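Local coordinates for peptide ABC transporter, peptide-binding protein (Thermus thermophilus, PDB 2D5W) that binds oligopeptides, here crystallised with a pentapeptide, and probably delivers them to an ABC transporter for uptake across the membrane, at residues A[215-218]-A[224-227]; A[318-323]-A[384-389]; A[392-397]-A[403-408]. All blocks are in the same frame, centred on the assembly; numbering follows the deposited sequence.

Interaction 1. Residues A[215-218]-A[224-227]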
loop_
_atom_site.group_PDB
_atom_site.type_symbol
_atom_site.label_atom_id
_atom_site.label_comp_id
_atom_site.label_asym_id
_atom_site.label_seq_id
_atom_site.Cartn_x
_atom_site.Cartn_y
_atom_site.Cartn_z
ATOM N N LEU A 215 -8.614 -11.615 16.779
ATOM C CA LEU A 215 -8.115 -12.833 16.169
ATOM C C LEU A 215 -8.544 -14.089 16.910
ATOM O O LEU A 215 -8.576 -14.117 18.140
ATOM C CB LEU A 215 -6.587 -12.799 16.097
ATOM C CG LEU A 215 -5.931 -14.004 15.414
ATOM C CD1 LEU A 215 -6.177 -13.934 13.917
ATOM C CD2 LEU A 215 -4.432 -14.019 15.706
ATOM N N LYS A 216 -8.904 -15.117 16.147
ATOM C CA LYS A 216 -9.244 -16.416 16.717
ATOM C C LYS A 216 -8.012 -17.278 16.426
ATOM O O LYS A 216 -7.366 -17.777 17.344
ATOM C CB LYS A 216 -10.486 -17.012 16.048
ATOM C CG LYS A 216 -10.835 -18.416 16.527
ATOM C CD LYS A 216 -11.122 -18.445 18.017
ATOM C CE LYS A 216 -11.496 -19.846 18.471
ATOM N NZ LYS A 216 -12.686 -20.357 17.734
ATOM N N ARG A 217 -7.676 -17.434 15.148
ATOM C CA ARG A 217 -6.497 -18.206 14.770
ATOM C C ARG A 217 -6.017 -17.890 13.360
ATOM O O ARG A 217 -6.807 -17.529 12.482
ATOM C CB ARG A 217 -6.775 -19.710 14.870
ATOM C CG ARG A 217 -7.801 -20.221 13.876
ATOM C CD ARG A 217 -7.935 -21.738 13.948
ATOM N NE ARG A 217 -8.496 -22.191 15.217
ATOM C CZ ARG A 217 -9.761 -22.013 15.587
ATOM N NH1 ARG A 217 -10.177 -22.463 16.762
ATOM N NH2 ARG A 217 -10.612 -21.392 14.781
ATOM N N TRP A 218 -4.710 -18.023 13.160
ATOM C CA TRP A 218 -4.098 -17.816 11.855
ATOM C C TRP A 218 -3.533 -19.176 11.442
ATOM O O TRP A 218 -2.669 -19.731 12.122
ATOM C CB TRP A 218 -2.967 -16.789 11.945
ATOM C CG TRP A 218 -2.294 -16.433 10.631
ATOM C CD1 TRP A 218 -2.554 -16.949 9.388
ATOM C CD2 TRP A 218 -1.248 -15.475 10.455
ATOM N NE1 TRP A 218 -1.732 -16.362 8.449
ATOM C CE2 TRP A 218 -0.921 -15.455 9.079
ATOM C CE3 TRP A 218 -0.554 -14.628 11.330
ATOM C CZ2 TRP A 218 0.073 -14.621 8.558
ATOM C CZ3 TRP A 218 0.434 -13.799 10.815
ATOM C CH2 TRP A 218 0.738 -13.802 9.438
ATOM N N ILE A 224 -7.156 -16.791 7.940
ATOM C CA ILE A 224 -7.091 -15.987 9.155
ATOM C C ILE A 224 -8.543 -15.915 9.625
ATOM O O ILE A 224 -9.423 -15.430 8.905
ATOM C CB ILE A 224 -6.521 -14.574 8.897
ATOM C CG1 ILE A 224 -4.997 -14.664 8.746
ATOM C CG2 ILE A 224 -6.892 -13.634 10.045
ATOM C CD1 ILE A 224 -4.332 -13.382 8.294
ATOM N N GLU A 225 -8.795 -16.437 10.821
ATOM C CA GLU A 225 -10.138 -16.465 11.380
ATOM C C GLU A 225 -10.253 -15.469 12.518
ATOM O O GLU A 225 -9.415 -15.445 13.421
ATOM C CB GLU A 225 -10.458 -17.870 11.891
ATOM C CG GLU A 225 -10.139 -18.980 10.900
ATOM C CD GLU A 225 -10.487 -20.357 11.436
ATOM O OE1 GLU A 225 -10.064 -21.357 10.821
ATOM O OE2 GLU A 225 -11.187 -20.439 12.466
ATOM N N MET A 226 -11.307 -14.664 12.476
ATOM C CA MET A 226 -11.552 -13.638 13.480
ATOM C C MET A 226 -12.964 -13.799 14.037
ATOM O O MET A 226 -13.846 -14.350 13.376
ATOM C CB MET A 226 -11.391 -12.253 12.841
ATOM C CG MET A 226 -10.038 -12.060 12.151
ATOM S SD MET A 226 -9.838 -10.498 11.268
ATOM C CE MET A 226 -10.612 -10.899 9.703
ATOM N N GLU A 227 -13.170 -13.327 15.261
ATOM C CA GLU A 227 -14.480 -13.405 15.889
ATOM C C GLU A 227 -14.828 -12.036 16.461
ATOM O O GLU A 227 -13.944 -11.214 16.708
ATOM C CB GLU A 227 -14.487 -14.468 16.991
ATOM C CG GLU A 227 -13.527 -14.195 18.128
ATOM C CD GLU A 227 -13.658 -15.205 19.248
ATOM O OE1 GLU A 227 -14.785 -15.382 19.759
ATOM O OE2 GLU A 227 -12.639 -15.817 19.624
HETATM O O HOH W 1 -10.144 -15.205 20.185
#
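R217 and E225 meet in a salt bridge on one face of an antiparallel hairpin, with R217 NH2 2.6 Å from E225 OE2. The oxygen lies close to the guanidinium plane, at its edge, but the nitrogen reaches it from above the carboxylate plane, the two planes being 64° apart. Arginine suits this place because its long chain, bent at chi3 (66°), turns its guanidinium toward the E225 carboxylate; its CG passes 3.6 Å from E225 CD. E225 stretches out beyond CG to meet it. A glutamine in place of E225 would probably leave the R217 guanidinium without its charged mate and freer to swing into solvent. On the other face I224 lies alongside W218, both pointing the same way, and I224 CG1 sits over the five-membered ring in a CH-pi contact, 3.7 Å from its centroid. A branched aliphatic chain suits this flat, apolar surface. L215 CD1 crosses to I224 CG2.

Beneath these side chains the backbone forms a classic beta bulge: K216 and R217 both face E225, and E225 O accepts from K216 N at 2.8 Å and from R217 N at 3.2 Å. The return bond, E225 N to R217 O, is nearly straight at 173°. The extra residue shifts the register by one between L215 and R217. At the exposed end, a water donates to both L215 O and E227 OE2, while the aliphatic K216 CD rests 3.4 Å from that same carboxylate oxygen.

W218 NE1 is satisfied by E15. Strand 213-219 is one of the two outermost strands of a five-stranded mixed sheet; helix 199-203 packs on L215 and W218, strand 246-251 flanks 223-228, and helix 31-40 lies against I224 and M226.

Interaction 2. Residues A[318-323]-A[384-389]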
loop_
_atom_site.group_PDB
_atom_site.type_symbol
_atom_site.label_atom_id
_atom_site.label_comp_id
_atom_site.label_asym_id
_atom_site.label_seq_id
_atom_site.Cartn_x
_atom_site.Cartn_y
_atom_site.Cartn_z
ATOM N N LYS A 318 24.713 -1.234 -13.339
ATOM C CA LYS A 318 25.587 -0.465 -14.220
ATOM C C LYS A 318 25.843 -1.213 -15.525
ATOM O O LYS A 318 25.895 -0.605 -16.590
ATOM C CB LYS A 318 26.914 -0.156 -13.522
ATOM C CG LYS A 318 26.769 0.772 -12.321
ATOM C CD LYS A 318 28.120 1.249 -11.801
ATOM C CE LYS A 318 28.820 2.162 -12.802
ATOM N NZ LYS A 318 30.127 2.665 -12.283
ATOM N N ASP A 319 25.996 -2.531 -15.437
ATOM C CA ASP A 319 26.226 -3.356 -16.620
ATOM C C ASP A 319 25.080 -3.189 -17.615
ATOM O O ASP A 319 25.299 -2.985 -18.812
ATOM C CB ASP A 319 26.345 -4.831 -16.224
ATOM C CG ASP A 319 27.659 -5.154 -15.536
ATOM O OD1 ASP A 319 27.793 -6.283 -15.022
ATOM O OD2 ASP A 319 28.559 -4.287 -15.515
ATOM N N LEU A 320 23.855 -3.273 -17.108
ATOM C CA LEU A 320 22.666 -3.138 -17.943
ATOM C C LEU A 320 22.340 -1.684 -18.268
ATOM O O LEU A 320 21.520 -1.407 -19.143
ATOM C CB LEU A 320 21.463 -3.777 -17.247
ATOM C CG LEU A 320 21.526 -5.286 -17.021
ATOM C CD1 LEU A 320 20.308 -5.735 -16.221
ATOM C CD2 LEU A 320 21.579 -5.995 -18.363
ATOM N N GLY A 321 22.979 -0.763 -17.552
ATOM C CA GLY A 321 22.739 0.653 -17.773
ATOM C C GLY A 321 21.369 1.118 -17.305
ATOM O O GLY A 321 20.816 2.083 -17.834
ATOM N N LEU A 322 20.823 0.450 -16.295
ATOM C CA LEU A 322 19.502 0.810 -15.788
ATOM C C LEU A 322 19.460 2.198 -15.162
ATOM O O LEU A 322 18.388 2.778 -15.003
ATOM C CB LEU A 322 19.020 -0.234 -14.778
ATOM C CG LEU A 322 18.917 -1.655 -15.338
ATOM C CD1 LEU A 322 18.346 -2.586 -14.281
ATOM C CD2 LEU A 322 18.028 -1.658 -16.569
ATOM N N ASN A 323 20.630 2.729 -14.821
ATOM C CA ASN A 323 20.737 4.054 -14.222
ATOM C C ASN A 323 20.661 5.177 -15.261
ATOM O O ASN A 323 20.588 6.355 -14.905
ATOM C CB ASN A 323 22.042 4.152 -13.426
ATOM C CG ASN A 323 23.262 3.780 -14.254
ATOM O OD1 ASN A 323 23.279 2.755 -14.939
ATOM N ND2 ASN A 323 24.299 4.609 -14.183
ATOM N N MET A 384 24.048 3.237 -26.841
ATOM C CA MET A 384 24.794 2.925 -25.631
ATOM C C MET A 384 25.760 1.752 -25.770
ATOM O O MET A 384 26.200 1.175 -24.773
ATOM C CB MET A 384 23.827 2.700 -24.467
ATOM C CG MET A 384 23.097 3.978 -24.066
ATOM S SD MET A 384 21.970 3.791 -22.677
ATOM C CE MET A 384 20.629 2.887 -23.467
ATOM N N GLY A 385 26.085 1.404 -27.012
ATOM C CA GLY A 385 27.043 0.342 -27.266
ATOM C C GLY A 385 26.564 -1.088 -27.417
ATOM O O GLY A 385 27.371 -1.972 -27.711
ATOM N N TRP A 386 25.274 -1.337 -27.225
ATOM C CA TRP A 386 24.759 -2.696 -27.345
ATOM C C TRP A 386 24.718 -3.208 -28.781
ATOM O O TRP A 386 24.327 -2.483 -29.696
ATOM C CB TRP A 386 23.343 -2.799 -26.771
ATOM C CG TRP A 386 23.233 -2.502 -25.309
ATOM C CD1 TRP A 386 22.810 -1.337 -24.741
ATOM C CD2 TRP A 386 23.520 -3.397 -24.227
ATOM N NE1 TRP A 386 22.809 -1.452 -23.371
ATOM C CE2 TRP A 386 23.240 -2.706 -23.028
ATOM C CE3 TRP A 386 23.985 -4.717 -24.155
ATOM C CZ2 TRP A 386 23.409 -3.289 -21.769
ATOM C CZ3 TRP A 386 24.154 -5.300 -22.904
ATOM C CH2 TRP A 386 23.864 -4.582 -21.725
ATOM N N ARG A 387 25.118 -4.466 -28.957
ATOM C CA ARG A 387 25.095 -5.136 -30.256
ATOM C C ARG A 387 24.670 -6.577 -30.003
ATOM O O ARG A 387 25.119 -7.201 -29.046
ATOM C CB ARG A 387 26.474 -5.113 -30.927
ATOM C CG ARG A 387 26.980 -3.721 -31.276
ATOM C CD ARG A 387 27.943 -3.757 -32.457
ATOM N NE ARG A 387 29.041 -4.700 -32.259
ATOM C CZ ARG A 387 29.946 -4.608 -31.290
ATOM N NH1 ARG A 387 30.909 -5.515 -31.194
ATOM N NH2 ARG A 387 29.891 -3.611 -30.417
ATOM N N LYS A 388 23.810 -7.111 -30.862
ATOM C CA LYS A 388 23.332 -8.472 -30.675
ATOM C C LYS A 388 24.391 -9.563 -30.715
ATOM O O LYS A 388 25.250 -9.590 -31.605
ATOM C CB LYS A 388 22.254 -8.816 -31.706
ATOM C CG LYS A 388 20.913 -8.162 -31.445
ATOM C CD LYS A 388 19.842 -8.734 -32.360
ATOM C CE LYS A 388 18.498 -8.075 -32.109
ATOM N NZ LYS A 388 17.455 -8.606 -33.025
ATOM N N GLY A 389 24.320 -10.451 -29.727
ATOM C CA GLY A 389 25.210 -11.592 -29.660
ATOM C C GLY A 389 24.591 -12.646 -30.568
ATOM O O GLY A 389 23.467 -12.453 -31.047
HETATM O O HOH W 2 21.807 0.274 -21.360
#
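W386 reaches the C-terminal end of helix 315-320 with its indole, which spans the gap between backbones whose nearest CA atoms, those of L320 and W386, are 9.6 Å apart. From CB, CG leaves anti to the carbonyl carbon (chi1 -63°), and the ring projects with its pyrrole nitrogen and six-membered edge leading. NE1 donates to a water at 2.8 Å, and the same water, lying in the ring plane, donates to L320 O, so one water links the W386 indole to the L320 carbonyl. Farther out, CZ2 comes 3.5 Å from D319 O and 3.7 Å from L320 O, the latter at the ring edge, and CH2 lies 3.6 Å from D319 O and 4.3 Å from L320 CD2. Tryptophan suits the place: it combines length, an apolar rim and one N-H.

The helix ends in a Schellman motif, with G321 as its C-prime residue. Its positive phi favours glycine.

R396 donates to both D319 O and M384 O, tying together the same two segments, while the D319 carboxylate pairs with R401. D319 touches V398 and V403, and L320 touches F405; W386, packed on L394, V403 and F405, sits between the helix end and hairpin 394-398/401-410.

Interaction 3. Residues A[392-397]-A[403-408]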
loop_
_atom_site.group_PDB
_atom_site.type_symbol
_atom_site.label_atom_id
_atom_site.label_comp_id
_atom_site.label_asym_id
_atom_site.label_seq_id
_atom_site.Cartn_x
_atom_site.Cartn_y
_atom_site.Cartn_z
ATOM N N GLY A 392 21.003 -13.741 -30.335
ATOM C CA GLY A 392 20.035 -12.680 -30.557
ATOM C C GLY A 392 19.875 -11.710 -29.401
ATOM O O GLY A 392 19.053 -10.799 -29.473
ATOM N N ILE A 393 20.665 -11.891 -28.346
ATOM C CA ILE A 393 20.582 -11.031 -27.168
ATOM C C ILE A 393 21.722 -10.015 -27.145
ATOM O O ILE A 393 22.880 -10.353 -27.401
ATOM C CB ILE A 393 20.598 -11.891 -25.880
ATOM C CG1 ILE A 393 19.402 -12.853 -25.894
ATOM C CG2 ILE A 393 20.573 -11.003 -24.641
ATOM C CD1 ILE A 393 18.049 -12.186 -26.103
ATOM N N LEU A 394 21.387 -8.767 -26.840
ATOM C CA LEU A 394 22.373 -7.692 -26.811
ATOM C C LEU A 394 23.538 -7.925 -25.860
ATOM O O LEU A 394 23.375 -8.484 -24.774
ATOM C CB LEU A 394 21.692 -6.371 -26.453
ATOM C CG LEU A 394 20.618 -5.879 -27.424
ATOM C CD1 LEU A 394 19.877 -4.708 -26.800
ATOM C CD2 LEU A 394 21.250 -5.481 -28.748
ATOM N N GLN A 395 24.713 -7.474 -26.290
ATOM C CA GLN A 395 25.944 -7.582 -25.515
ATOM C C GLN A 395 26.727 -6.280 -25.640
ATOM O O GLN A 395 26.563 -5.536 -26.608
ATOM C CB GLN A 395 26.843 -8.704 -26.054
ATOM C CG GLN A 395 26.254 -10.099 -26.036
ATOM C CD GLN A 395 27.215 -11.138 -26.609
ATOM O OE1 GLN A 395 26.923 -12.332 -26.613
ATOM N NE2 GLN A 395 28.364 -10.681 -27.097
ATOM N N ARG A 396 27.575 -6.019 -24.653
ATOM C CA ARG A 396 28.447 -4.851 -24.664
ATOM C C ARG A 396 29.509 -5.057 -23.593
ATOM O O ARG A 396 29.401 -5.965 -22.769
ATOM C CB ARG A 396 27.668 -3.554 -24.411
ATOM C CG ARG A 396 27.222 -3.312 -22.982
ATOM C CD ARG A 396 26.627 -1.918 -22.852
ATOM N NE ARG A 396 26.217 -1.617 -21.484
ATOM C CZ ARG A 396 25.855 -0.412 -21.057
ATOM N NH1 ARG A 396 25.497 -0.236 -19.792
ATOM N NH2 ARG A 396 25.853 0.622 -21.889
ATOM N N THR A 397 30.552 -4.236 -23.619
ATOM C CA THR A 397 31.619 -4.357 -22.639
ATOM C C THR A 397 31.521 -3.243 -21.604
ATOM O O THR A 397 31.338 -2.081 -21.952
ATOM C CB THR A 397 33.002 -4.300 -23.319
ATOM O OG1 THR A 397 33.085 -5.327 -24.315
ATOM C CG2 THR A 397 34.111 -4.509 -22.297
ATOM N N VAL A 403 29.087 -8.116 -20.974
ATOM C CA VAL A 403 27.784 -8.219 -20.339
ATOM C C VAL A 403 26.681 -8.452 -21.364
ATOM O O VAL A 403 26.733 -7.941 -22.487
ATOM C CB VAL A 403 27.462 -6.942 -19.528
ATOM C CG1 VAL A 403 28.539 -6.711 -18.477
ATOM C CG2 VAL A 403 27.357 -5.748 -20.449
ATOM N N ARG A 404 25.691 -9.243 -20.964
ATOM C CA ARG A 404 24.550 -9.564 -21.814
ATOM C C ARG A 404 23.300 -8.915 -21.241
ATOM O O ARG A 404 23.140 -8.831 -20.022
ATOM C CB ARG A 404 24.341 -11.077 -21.873
ATOM C CG ARG A 404 25.471 -11.835 -22.527
ATOM C CD ARG A 404 25.221 -13.334 -22.508
ATOM N NE ARG A 404 23.966 -13.707 -23.155
ATOM C CZ ARG A 404 22.825 -13.931 -22.513
ATOM N NH1 ARG A 404 21.737 -14.267 -23.191
ATOM N NH2 ARG A 404 22.769 -13.831 -21.192
ATOM N N PHE A 405 22.405 -8.468 -22.114
ATOM C CA PHE A 405 21.189 -7.833 -21.642
ATOM C C PHE A 405 20.106 -8.843 -21.283
ATOM O O PHE A 405 19.126 -9.027 -22.009
ATOM C CB PHE A 405 20.666 -6.825 -22.671
ATOM C CG PHE A 405 19.900 -5.677 -22.058
ATOM C CD1 PHE A 405 20.198 -4.364 -22.408
ATOM C CD2 PHE A 405 18.894 -5.907 -21.122
ATOM C CE1 PHE A 405 19.510 -3.294 -21.833
ATOM C CE2 PHE A 405 18.199 -4.843 -20.541
ATOM C CZ PHE A 405 18.509 -3.536 -20.899
ATOM N N GLU A 406 20.329 -9.521 -20.163
ATOM C CA GLU A 406 19.370 -10.464 -19.605
ATOM C C GLU A 406 19.001 -9.762 -18.309
ATOM O O GLU A 406 19.851 -9.567 -17.436
ATOM C CB GLU A 406 20.013 -11.815 -19.302
ATOM C CG GLU A 406 19.053 -12.797 -18.648
ATOM C CD GLU A 406 19.713 -14.109 -18.282
ATOM O OE1 GLU A 406 20.216 -14.797 -19.194
ATOM O OE2 GLU A 406 19.729 -14.450 -17.082
ATOM N N ILE A 407 17.740 -9.367 -18.193
ATOM C CA ILE A 407 17.285 -8.628 -17.028
ATOM C C ILE A 407 16.301 -9.423 -16.180
ATOM O O ILE A 407 15.422 -10.107 -16.704
ATOM C CB ILE A 407 16.653 -7.287 -17.494
ATOM C CG1 ILE A 407 16.340 -6.392 -16.297
ATOM C CG2 ILE A 407 15.404 -7.557 -18.328
ATOM C CD1 ILE A 407 15.946 -4.983 -16.691
ATOM N N GLU A 408 16.465 -9.342 -14.864
ATOM C CA GLU A 408 15.577 -10.039 -13.946
ATOM C C GLU A 408 14.207 -9.366 -14.002
ATOM O O GLU A 408 14.117 -8.144 -14.100
ATOM C CB GLU A 408 16.128 -9.973 -12.518
ATOM C CG GLU A 408 15.299 -10.765 -11.512
ATOM C CD GLU A 408 15.795 -10.627 -10.083
ATOM O OE1 GLU A 408 16.147 -11.659 -9.476
ATOM O OE2 GLU A 408 15.824 -9.494 -9.559
HETATM O O HOH W 3 24.193 -12.404 -26.055
#
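A beta hairpin made of strands 394-398 and 401-410, within a branched mixed sheet, pairs 392-397 with 403-408. R396 and V403 form a hydrogen-bonded antiparallel pair: V403 N donates to R396 O at 2.8 Å, almost straight at 173°, and R396 N returns a bond to V403 O lying in the carbonyl plane. The next pair, Q395 with R404, is non-hydrogen-bonded, and there Q395 CA approaches V403 O at 3.1 Å in a CA-H...O contact. F405 N then donates to L394 O, after which F405 forms the centre of an inverse gamma turn that interrupts its strand.

On the R396 face, R396 CG lies between the backbone N and carbonyl carbon (chi1 75°), and touches V403 CG2 at 3.5 Å; the short branched valine lies against the arginine stem there, crossing it obliquely, and the guanidinium goes on to the helix end at D319. L394 CB and F405 CB meet at 3.9 Å, and both apolar chains pack on L381 of helix 374-383.

Across the sheet the long R404 chain suits a partly exposed position. Its CG meets Q395 CG, and its bent end carries NH1 to D391 in a salt bridge and NH2 to E406 in a weak one. I393 lies against this guanidinium, and one water lies 2.8 Å from I393 O and accepts from R404 NE at 3.2 Å.

How the interactions relate
Along the chain the contacts come in series: interaction 1 first, then interaction 2, then interaction 3. Interaction 1 belongs to the sheet containing strands 213-219 and 223-228, and its centre is 51 Å from that of interaction 2, on the opposite side of the chain's centre, and 49 Å from that of interaction 3. Interactions 2 and 3 have centres just 7 Å apart and form one packed region. Strand 387-388 pairs with 394-398 through R387 O and Q395 N, 2.8 Å apart, and 394-398 pairs in turn with 401-410. A probable hydrogen bond from R396 NH1 to D319 O links the helix end to strand 394-398, whereas interaction 1 joins the two strands of a separate, distant hairpin.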